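Side-chain contacts in alkylpurine DNA glycosylase AlkC (Pseudomonas fluorescens, PDB 5VHV), which probably excises alkylated purine bases from DNA as a glycosylase of base excision repair, without flipping the damaged nucleotide out of the helix: residues Val11-Leu14 / Gln15-Ala18; His126-Gln129 / Arg130-Val134; Ser185-Tyr188 / Val189-Val193; Ala263-Asn266 / Leu267-Ile271. One frame throughout, in Å; residues are numbered along the deposited sequence.

Followed from the N terminus, the four contacts come in series: none nests in or crosses another, and each joins side chains a few residues apart. Contact 1 winds the first turns of helix 11-24. Contact 2 turns the chain from helix 119-126 into helix 128-138, and contact 3 starts helix 187-201 beside the DNA backbone; their centres are about 23 Å apart and both belong to the DNA alkylation repair family region. Contact 4 alone closes a beta turn, joining strands 253-265 and 270-279 of the C-terminal beta sheet, and its centre lies about 52 Å from that of contact 2. Three helix starts and one hairpin thus sample the helical part and the beta part.

Contact 1: Val11-Leu14 / Gln15-Ala18; sequences VERL and QHIA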
loop_
_atom_site.group_PDB
_atom_site.type_symbol
_atom_site.label_atom_id
_atom_site.label_comp_id
_atom_site.label_asym_id
_atom_site.label_seq_id
_atom_site.Cartn_x
_atom_site.Cartn_y
_atom_site.Cartn_z
ATOM N N VAL A 11 -4.187 21.254 -18.085
ATOM C CA VAL A 11 -4.746 22.608 -18.089
ATOM C C VAL A 11 -6.264 22.546 -18.074
ATOM O O VAL A 11 -6.926 23.348 -17.407
ATOM C CB VAL A 11 -4.221 23.419 -19.290
ATOM C CG1 VAL A 11 -4.885 24.782 -19.335
ATOM C CG2 VAL A 11 -2.724 23.601 -19.178
ATOM N N GLU A 12 -6.836 21.584 -18.795
ATOM C CA GLU A 12 -8.284 21.427 -18.808
ATOM C C GLU A 12 -8.831 21.220 -17.395
ATOM O O GLU A 12 -9.864 21.798 -17.034
ATOM C CB GLU A 12 -8.670 20.263 -19.725
ATOM C CG GLU A 12 -8.415 20.480 -21.234
ATOM C CD GLU A 12 -6.928 20.546 -21.656
ATOM O OE1 GLU A 12 -6.031 20.014 -20.951
ATOM O OE2 GLU A 12 -6.657 21.141 -22.728
ATOM N N ARG A 13 -8.148 20.402 -16.578
ATOM C CA ARG A 13 -8.575 20.216 -15.189
ATOM C C ARG A 13 -8.427 21.497 -14.378
ATOM O O ARG A 13 -9.278 21.799 -13.530
ATOM C CB ARG A 13 -7.776 19.088 -14.515
ATOM C CG ARG A 13 -8.361 18.616 -13.149
ATOM C CD ARG A 13 -9.493 17.591 -13.306
ATOM N NE ARG A 13 -9.018 16.398 -13.988
ATOM C CZ ARG A 13 -9.764 15.350 -14.330
ATOM N NH1 ARG A 13 -11.045 15.285 -14.001
ATOM N NH2 ARG A 13 -9.212 14.343 -14.995
ATOM N N LEU A 14 -7.336 22.242 -14.580
ATOM C CA LEU A 14 -7.191 23.504 -13.861
ATOM C C LEU A 14 -8.314 24.462 -14.234
ATOM O O LEU A 14 -8.838 25.181 -13.378
ATOM C CB LEU A 14 -5.829 24.136 -14.144
ATOM C CG LEU A 14 -4.588 23.311 -13.795
ATOM C CD1 LEU A 14 -3.320 23.992 -14.344
ATOM C CD2 LEU A 14 -4.496 23.102 -12.283
ATOM N N GLN A 15 -8.709 24.472 -15.508
ATOM C CA GLN A 15 -9.828 25.316 -15.923
ATOM C C GLN A 15 -11.121 24.874 -15.256
ATOM O O GLN A 15 -11.941 25.713 -14.867
ATOM C CB GLN A 15 -9.954 25.300 -17.446
ATOM C CG GLN A 15 -8.791 26.002 -18.122
ATOM C CD GLN A 15 -8.727 25.764 -19.613
ATOM O OE1 GLN A 15 -9.424 24.902 -20.160
ATOM N NE2 GLN A 15 -7.874 26.527 -20.282
ATOM N N HIS A 16 -11.320 23.559 -15.109
ATOM C CA HIS A 16 -12.499 23.054 -14.406
ATOM C C HIS A 16 -12.498 23.500 -12.948
ATOM O O HIS A 16 -13.528 23.958 -12.430
ATOM C CB HIS A 16 -12.544 21.523 -14.532
ATOM C CG HIS A 16 -13.302 20.806 -13.447
ATOM N ND1 HIS A 16 -14.681 20.760 -13.392
ATOM C CD2 HIS A 16 -12.863 20.027 -12.425
ATOM C CE1 HIS A 16 -15.055 20.023 -12.357
ATOM N NE2 HIS A 16 -13.970 19.567 -11.754
ATOM N N ILE A 17 -11.347 23.401 -12.279
ATOM C CA ILE A 17 -11.244 23.843 -10.892
ATOM C C ILE A 17 -11.585 25.326 -10.791
ATOM O O ILE A 17 -12.328 25.758 -9.899
ATOM C CB ILE A 17 -9.836 23.545 -10.334
ATOM C CG1 ILE A 17 -9.586 22.027 -10.245
ATOM C CG2 ILE A 17 -9.665 24.142 -8.924
ATOM C CD1 ILE A 17 -8.136 21.644 -10.006
ATOM N N ALA A 18 -11.021 26.135 -11.687
ATOM C CA ALA A 18 -11.296 27.569 -11.653
ATOM C C ALA A 18 -12.777 27.861 -11.883
ATOM O O ALA A 18 -13.351 28.738 -11.230
ATOM C CB ALA A 18 -10.450 28.298 -12.701
#
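With CG1 anti to the backbone N (chi1 176°), V11 leans one methyl along the helix toward Q15, whose CG lies beside its own backbone N (chi1 -68°) and whose chain then runs out extended. The two side chains meet obliquely: V11 CG1 rests 3.6 Å from Q15 NE2, a van der Waals contact between methyl and amide nitrogen. The aliphatic stem of the glutamine shields the backbone, Q15 CG lying 3.3 Å from V11 O, while the amide sits at the exposed end.

R13 and H16 stand on another side of the helix, R13 CD 4.3 Å from H16 CD2. Their polar ends look elsewhere: R13 NH1 bonds to N80 OD1 and R13 NE to I8 O, while H16 NE2 weakly accepts from N80 N, consistent with an uncharged ring. I17 places CG1 3.3 Å from R13 O, and its apolar branches, like those of buried L14, pack on V53 of helix 46-60; A18 is small enough to lie against F33.

The backbone bonds Q15 N to V11 O (2.8 Å) and I17 N to R13 O (2.9 Å) belong to the i to i+4 ladder of an amphipathic alpha helix, here the opening turns of helix 11-24 packed on helices 30-38 and 46-60.

Contact 2: His126-Gln129 / Arg130-Val134; sequences HDFQ and RTLAV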
loop_
_atom_site.group_PDB
_atom_site.type_symbol
_atom_site.label_atom_id
_atom_site.label_comp_id
_atom_site.label_asym_id
_atom_site.label_seq_id
_atom_site.Cartn_x
_atom_site.Cartn_y
_atom_site.Cartn_z
ATOM N N HIS A 126 4.234 17.385 13.307
ATOM C CA HIS A 126 4.432 18.608 14.088
ATOM C C HIS A 126 3.688 18.615 15.421
ATOM O O HIS A 126 4.136 19.288 16.367
ATOM C CB HIS A 126 3.993 19.820 13.253
ATOM C CG HIS A 126 4.404 21.144 13.836
ATOM N ND1 HIS A 126 3.618 21.845 14.727
ATOM C CD2 HIS A 126 5.517 21.896 13.648
ATOM C CE1 HIS A 126 4.231 22.967 15.067
ATOM N NE2 HIS A 126 5.385 23.022 14.426
ATOM N N ASP A 127 2.616 17.837 15.543
ATOM C CA ASP A 127 1.750 17.830 16.727
ATOM C C ASP A 127 1.263 16.403 16.994
ATOM O O ASP A 127 0.068 16.094 16.963
ATOM C CB ASP A 127 0.579 18.784 16.505
ATOM C CG ASP A 127 1.039 20.213 16.412
ATOM O OD1 ASP A 127 1.199 20.860 17.451
ATOM O OD2 ASP A 127 1.315 20.649 15.296
ATOM N N PHE A 128 2.215 15.509 17.265
ATOM C CA PHE A 128 1.907 14.088 17.239
ATOM C C PHE A 128 0.812 13.732 18.245
ATOM O O PHE A 128 -0.197 13.116 17.878
ATOM C CB PHE A 128 3.147 13.243 17.506
ATOM C CG PHE A 128 2.835 11.789 17.511
ATOM C CD1 PHE A 128 2.583 11.140 16.322
ATOM C CD2 PHE A 128 2.712 11.097 18.696
ATOM C CE1 PHE A 128 2.249 9.810 16.291
ATOM C CE2 PHE A 128 2.371 9.746 18.686
ATOM C CZ PHE A 128 2.140 9.102 17.478
ATOM N N GLN A 129 1.005 14.088 19.517
ATOM C CA GLN A 129 0.074 13.610 20.549
ATOM C C GLN A 129 -1.322 14.185 20.326
ATOM O O GLN A 129 -2.327 13.464 20.445
ATOM C CB GLN A 129 0.608 13.959 21.951
ATOM C CG GLN A 129 0.124 13.053 23.072
ATOM C CD GLN A 129 0.624 11.598 22.935
ATOM O OE1 GLN A 129 1.818 11.348 22.779
ATOM N NE2 GLN A 129 -0.294 10.665 22.970
ATOM N N ARG A 130 -1.400 15.476 19.969
ATOM C CA ARG A 130 -2.696 16.109 19.739
ATOM C C ARG A 130 -3.437 15.424 18.601
ATOM O O ARG A 130 -4.652 15.194 18.683
ATOM C CB ARG A 130 -2.512 17.592 19.429
ATOM C CG ARG A 130 -3.689 18.454 19.870
ATOM C CD ARG A 130 -3.491 19.924 19.493
ATOM N NE ARG A 130 -4.565 20.747 20.048
ATOM C CZ ARG A 130 -4.669 22.065 19.884
ATOM N NH1 ARG A 130 -3.755 22.741 19.176
ATOM N NH2 ARG A 130 -5.704 22.706 20.414
ATOM N N THR A 131 -2.718 15.098 17.529
ATOM C CA THR A 131 -3.329 14.507 16.344
ATOM C C THR A 131 -3.668 13.038 16.581
ATOM O O THR A 131 -4.713 12.550 16.127
ATOM C CB THR A 131 -2.387 14.672 15.143
ATOM O OG1 THR A 131 -2.015 16.057 15.001
ATOM C CG2 THR A 131 -3.038 14.212 13.859
ATOM N N LEU A 132 -2.808 12.329 17.322
ATOM C CA LEU A 132 -3.104 10.942 17.664
ATOM C C LEU A 132 -4.452 10.828 18.370
ATOM O O LEU A 132 -5.245 9.919 18.076
ATOM C CB LEU A 132 -1.986 10.354 18.539
ATOM C CG LEU A 132 -2.226 8.921 19.050
ATOM C CD1 LEU A 132 -2.270 7.916 17.904
ATOM C CD2 LEU A 132 -1.134 8.529 20.019
ATOM N N ALA A 133 -4.744 11.757 19.284
ATOM C CA ALA A 133 -6.014 11.698 20.010
ATOM C C ALA A 133 -7.191 11.825 19.055
ATOM O O ALA A 133 -8.209 11.135 19.199
ATOM C CB ALA A 133 -6.072 12.799 21.069
ATOM N N VAL A 134 -7.053 12.686 18.052
ATOM C CA VAL A 134 -8.100 12.842 17.048
ATOM C C VAL A 134 -8.278 11.561 16.262
ATOM O O VAL A 134 -9.406 11.105 16.019
ATOM C CB VAL A 134 -7.754 14.020 16.128
ATOM C CG1 VAL A 134 -8.686 14.052 14.917
ATOM C CG2 VAL A 134 -7.800 15.302 16.927
HETATM O O HOH W 1 -1.292 22.301 17.726
#
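T131 and D127 form the tight part of this contact, for D127 O takes two bonds from one residue: T131 N at 3.0 Å, close to the line of the carbonyl, and T131 OG1 at 2.9 Å, which comes from above the carbonyl plane. With OG1 beside its own backbone N (chi1 -53°), the hydroxyl is turned back toward the preceding turn, and a threonine suits a buried site where its hydroxyl can donate to a main-chain carbonyl. A valine here would keep the bulk but would probably cost D127 O its second donor, along with the weak interaction with F123 O.

Packed beside this, F128 and L132 lie side by side pointing the same way, F128 CE2 3.9 Å from L132 CD2 and L132 CB over one face of the ring. Q129 NE2 approaches L132 CD2 at 3.7 Å, so the methyl touches both ring and amide.

The link between D127 and R130 is looser: a water accepts from R130 NH1 at 2.9 Å and donates weakly to D127 OD1. R130 also pairs with a MES sulfonate, probably from the crystallisation liquor. Firmer is H126 ND1 to D127 OD2 at 2.7 Å, in the plane of the imidazole.

D127 holds the N-cap position between helices 119-126 and 128-138, though its carboxylate serves H126 and the water and does not cap: a helix N-terminus in a stacked helical array.

Contact 3: Ser185-Tyr188 / Val189-Val193; sequences SSLY and VRKSV. With nucleotides of chain C.
S186 OG has two partners: V189 N donates to it at 3.1 Å along a nearly straight line (166°), and the other is E144 OE2 of helix 144-152. The same serine's O receives R190 N at 2.9 Å, in the carbonyl plane. A small hydroxyl at the N-cap position thus satisfies V189 N in the first turn and ties it to the earlier helix 144-152, while V189 CG2 packs 3.5 Å from S186 OG.

R190 bends at chi3 (-62°), bringing its guanidinium back over the turn: L187 CA sits 3.6 Å above the guanidinium plane, over its centre, and R190 NH2 meets L187 CB at 3.7 Å. NH1 bonds to D184 O, and NH2 shares a water with S185 O. A leucine in its place would probably leave D184 O without this donor and the loop before the helix freer to move.

One residue on, K191, extended beyond CG, runs its CE past L187 CG at 3.9 Å. Two van der Waals approaches reach the phosphate of DG8 of chain C: K191 CD to OP2 at 3.9 Å, and the edge of the Y188 ring, CE1 being 3.6 Å from OP1.

This is a serine-capped helix N-terminus set against the DNA backbone.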
loop_
_atom_site.group_PDB
_atom_site.type_symbol
_atom_site.label_atom_id
_atom_site.label_comp_id
_atom_site.label_asym_id
_atom_site.label_seq_id
_atom_site.Cartn_x
_atom_site.Cartn_y
_atom_site.Cartn_z
ATOM N N SER A 185 -16.220 -4.085 9.670
ATOM C CA SER A 185 -17.129 -4.560 8.637
ATOM C C SER A 185 -16.766 -4.038 7.252
ATOM O O SER A 185 -17.260 -4.577 6.253
ATOM C CB SER A 185 -18.573 -4.153 8.982
ATOM O OG SER A 185 -18.687 -2.742 9.056
ATOM N N SER A 186 -15.915 -3.018 7.165
ATOM C CA SER A 186 -15.555 -2.381 5.902
ATOM C C SER A 186 -14.287 -3.011 5.329
ATOM O O SER A 186 -13.237 -2.987 5.971
ATOM C CB SER A 186 -15.322 -0.883 6.112
ATOM O OG SER A 186 -14.566 -0.304 5.041
ATOM N N LEU A 187 -14.370 -3.522 4.099
ATOM C CA LEU A 187 -13.164 -4.019 3.430
ATOM C C LEU A 187 -12.112 -2.926 3.291
ATOM O O LEU A 187 -10.910 -3.178 3.436
ATOM C CB LEU A 187 -13.537 -4.567 2.049
ATOM C CG LEU A 187 -12.378 -5.061 1.187
ATOM C CD1 LEU A 187 -11.585 -6.158 1.867
ATOM C CD2 LEU A 187 -12.925 -5.536 -0.169
ATOM N N TYR A 188 -12.550 -1.717 2.948
ATOM C CA TYR A 188 -11.658 -0.567 2.829
ATOM C C TYR A 188 -10.839 -0.390 4.096
ATOM O O TYR A 188 -9.610 -0.232 4.053
ATOM C CB TYR A 188 -12.515 0.660 2.547
ATOM C CG TYR A 188 -11.785 1.933 2.186
ATOM C CD1 TYR A 188 -10.702 1.930 1.310
ATOM C CD2 TYR A 188 -12.234 3.153 2.664
ATOM C CE1 TYR A 188 -10.067 3.106 0.957
ATOM C CE2 TYR A 188 -11.605 4.324 2.327
ATOM C CZ TYR A 188 -10.526 4.294 1.460
ATOM O OH TYR A 188 -9.912 5.460 1.096
ATOM N N VAL A 189 -11.509 -0.444 5.245
ATOM C CA VAL A 189 -10.800 -0.348 6.517
ATOM C C VAL A 189 -9.886 -1.554 6.710
ATOM O O VAL A 189 -8.728 -1.413 7.140
ATOM C CB VAL A 189 -11.803 -0.207 7.678
ATOM C CG1 VAL A 189 -11.063 -0.253 9.051
ATOM C CG2 VAL A 189 -12.582 1.092 7.535
ATOM N N ARG A 190 -10.392 -2.766 6.431
ATOM C CA ARG A 190 -9.595 -3.961 6.694
ATOM C C ARG A 190 -8.305 -3.949 5.894
ATOM O O ARG A 190 -7.254 -4.341 6.409
ATOM C CB ARG A 190 -10.389 -5.235 6.393
ATOM C CG ARG A 190 -11.584 -5.411 7.307
ATOM C CD ARG A 190 -12.158 -6.826 7.295
ATOM N NE ARG A 190 -12.672 -7.234 5.989
ATOM C CZ ARG A 190 -13.882 -6.948 5.526
ATOM N NH1 ARG A 190 -14.724 -6.229 6.256
ATOM N NH2 ARG A 190 -14.263 -7.396 4.328
ATOM N N LYS A 191 -8.361 -3.499 4.637
ATOM C CA LYS A 191 -7.146 -3.395 3.832
ATOM C C LYS A 191 -6.105 -2.530 4.523
ATOM O O LYS A 191 -4.916 -2.871 4.553
ATOM C CB LYS A 191 -7.465 -2.798 2.463
ATOM C CG LYS A 191 -8.264 -3.688 1.545
ATOM C CD LYS A 191 -8.579 -2.928 0.258
ATOM C CE LYS A 191 -9.199 -3.856 -0.794
ATOM N NZ LYS A 191 -9.697 -3.063 -1.960
ATOM N N SER A 192 -6.537 -1.377 5.040
ATOM C CA SER A 192 -5.642 -0.440 5.697
ATOM C C SER A 192 -5.050 -1.025 6.978
ATOM O O SER A 192 -3.852 -0.873 7.234
ATOM C CB SER A 192 -6.397 0.865 5.981
ATOM O OG SER A 192 -5.564 1.750 6.694
ATOM N N VAL A 193 -5.856 -1.709 7.792
ATOM C CA VAL A 193 -5.310 -2.312 9.004
ATOM C C VAL A 193 -4.215 -3.303 8.628
ATOM O O VAL A 193 -3.131 -3.339 9.234
ATOM C CB VAL A 193 -6.423 -2.991 9.829
ATOM C CG1 VAL A 193 -5.833 -3.686 11.065
ATOM C CG2 VAL A 193 -7.471 -1.985 10.252
ATOM P P DG C 8 -6.117 0.866 -0.973
ATOM O OP1 DG C 8 -7.165 1.267 -0.054
ATOM O OP2 DG C 8 -5.734 -0.585 -1.117
ATOM O "O5'" DG C 8 -6.359 1.368 -2.443
ATOM C "C5'" DG C 8 -6.739 2.722 -2.680
ATOM C "C4'" DG C 8 -6.746 2.994 -4.160
ATOM O "O4'" DG C 8 -5.462 2.661 -4.756
ATOM C "C3'" DG C 8 -7.778 2.202 -4.932
ATOM O "O3'" DG C 8 -8.313 3.061 -5.941
ATOM C "C2'" DG C 8 -6.982 1.002 -5.480
ATOM C "C1'" DG C 8 -5.596 1.590 -5.688
ATOM N N9 DG C 8 -4.470 0.714 -5.417
ATOM C C8 DG C 8 -4.243 0.021 -4.263
ATOM N N7 DG C 8 -3.098 -0.592 -4.245
ATOM C C5 DG C 8 -2.510 -0.241 -5.447
ATOM C C6 DG C 8 -1.257 -0.611 -5.995
ATOM O O6 DG C 8 -0.376 -1.318 -5.486
ATOM N N1 DG C 8 -1.058 -0.055 -7.247
ATOM C C2 DG C 8 -1.949 0.733 -7.897
ATOM N N2 DG C 8 -1.581 1.154 -9.115
ATOM N N3 DG C 8 -3.128 1.092 -7.396
ATOM C C4 DG C 8 -3.340 0.565 -6.177
HETATM O O HOH W 2 -17.032 -6.691 3.937
#

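Contact 4: Ala263-Asn266 / Leu267-Ile271; sequences AVIN and LGERI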
loop_
_atom_site.group_PDB
_atom_site.type_symbol
_atom_site.label_atom_id
_atom_site.label_comp_id
_atom_site.label_asym_id
_atom_site.label_seq_id
_atom_site.Cartn_x
_atom_site.Cartn_y
_atom_site.Cartn_z
ATOM N N ALA A 263 15.949 -23.621 -20.748
ATOM C CA ALA A 263 17.151 -23.512 -19.923
ATOM C C ALA A 263 17.886 -22.200 -20.168
ATOM O O ALA A 263 18.606 -21.718 -19.285
ATOM C CB ALA A 263 18.072 -24.694 -20.224
ATOM N N VAL A 264 17.732 -21.622 -21.357
ATOM C CA VAL A 264 18.417 -20.394 -21.748
ATOM C C VAL A 264 17.420 -19.506 -22.475
ATOM O O VAL A 264 16.759 -19.959 -23.418
ATOM C CB VAL A 264 19.629 -20.684 -22.657
ATOM C CG1 VAL A 264 20.428 -19.405 -22.889
ATOM C CG2 VAL A 264 20.502 -21.781 -22.056
ATOM N N ILE A 265 17.321 -18.243 -22.053
ATOM C CA ILE A 265 16.397 -17.293 -22.656
ATOM C C ILE A 265 17.123 -16.000 -22.998
ATOM O O ILE A 265 18.147 -15.654 -22.407
ATOM C CB ILE A 265 15.183 -16.968 -21.752
ATOM C CG1 ILE A 265 15.636 -16.434 -20.391
ATOM C CG2 ILE A 265 14.282 -18.170 -21.603
ATOM C CD1 ILE A 265 14.556 -15.577 -19.717
ATOM N N ASN A 266 16.570 -15.286 -23.975
ATOM C CA ASN A 266 16.870 -13.876 -24.158
ATOM C C ASN A 266 15.910 -13.042 -23.330
ATOM O O ASN A 266 14.781 -13.449 -23.045
ATOM C CB ASN A 266 16.753 -13.469 -25.627
ATOM C CG ASN A 266 17.668 -14.254 -26.514
ATOM O OD1 ASN A 266 18.835 -14.425 -26.207
ATOM N ND2 ASN A 266 17.136 -14.752 -27.620
ATOM N N LEU A 267 16.366 -11.856 -22.954
ATOM C CA LEU A 267 15.496 -10.908 -22.290
ATOM C C LEU A 267 14.265 -10.661 -23.150
ATOM O O LEU A 267 14.366 -10.493 -24.371
ATOM C CB LEU A 267 16.263 -9.612 -22.036
ATOM C CG LEU A 267 15.808 -8.650 -20.947
ATOM C CD1 LEU A 267 15.555 -9.347 -19.633
ATOM C CD2 LEU A 267 16.860 -7.553 -20.755
ATOM N N GLY A 268 13.099 -10.670 -22.513
ATOM C CA GLY A 268 11.829 -10.556 -23.183
ATOM C C GLY A 268 11.050 -11.847 -23.278
ATOM O O GLY A 268 9.839 -11.799 -23.557
ATOM N N GLU A 269 11.702 -12.996 -23.084
ATOM C CA GLU A 269 11.042 -14.287 -23.184
ATOM C C GLU A 269 10.410 -14.675 -21.842
ATOM O O GLU A 269 10.598 -14.017 -20.817
ATOM C CB GLU A 269 12.029 -15.372 -23.617
ATOM C CG GLU A 269 12.553 -15.272 -25.033
ATOM C CD GLU A 269 13.559 -16.412 -25.323
ATOM O OE1 GLU A 269 14.730 -16.127 -25.603
ATOM O OE2 GLU A 269 13.177 -17.602 -25.213
ATOM N N ARG A 270 9.656 -15.765 -21.863
ATOM C CA ARG A 270 9.056 -16.337 -20.666
ATOM C C ARG A 270 9.827 -17.557 -20.201
ATOM O O ARG A 270 10.319 -18.349 -21.007
ATOM C CB ARG A 270 7.611 -16.780 -20.922
ATOM C CG ARG A 270 6.546 -15.690 -20.778
ATOM C CD ARG A 270 6.449 -14.795 -21.978
ATOM N NE ARG A 270 5.295 -13.887 -21.911
ATOM C CZ ARG A 270 5.156 -12.820 -22.690
ATOM N NH1 ARG A 270 6.082 -12.525 -23.593
ATOM N NH2 ARG A 270 4.100 -12.037 -22.557
ATOM N N ILE A 271 9.859 -17.738 -18.891
ATOM C CA ILE A 271 10.261 -18.999 -18.291
ATOM C C ILE A 271 9.018 -19.678 -17.753
ATOM O O ILE A 271 7.989 -19.045 -17.521
ATOM C CB ILE A 271 11.307 -18.825 -17.179
ATOM C CG1 ILE A 271 10.737 -17.976 -16.026
ATOM C CG2 ILE A 271 12.549 -18.198 -17.778
ATOM C CD1 ILE A 271 11.558 -18.033 -14.733
HETATM O O HOH W 3 14.876 -19.619 -25.638
#
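Among the polar contacts, N266 and E269 meet twice. N266 N donates to E269 OE1 at 2.6 Å in a nearly straight bond (167°), arriving from above the carboxylate plane, and E269 N returns to N266 O at 3.1 Å. The glutamate reaches back because CG stands beside its own backbone N (chi1 -68°) and the chain runs extended, so a long acidic residue fits where a main-chain N-H needs an acceptor. The N266 amide and the carboxylate are turned 65° against each other without a bond between them; N266 OD1 goes instead to R360. One water donates to both E269 OE2 and V264 O, so both carboxylate oxygens are engaged.

The turn itself is type II, from N266 to E269. G268 has a positive phi, where a side chain would press on the carbonyl oxygen before it; glycine is the natural residue for that corner.

The apolar contacts centre on I265. It crosses I271, I265 CD1 lying 3.8 Å from I271 CG2, and I265 CB lies 4.0 Å from E269 CB, at the aliphatic stem of the glutamate. Branched isoleucines suit strands, and both are buried.

The turn links strands 253-265 and 270-279, with I265 and I271 packed on F357 of strand 350-359, while I271 and R270 also touch strand 319-327, whose following residue I328 bonds to the backbone of G268 and E269.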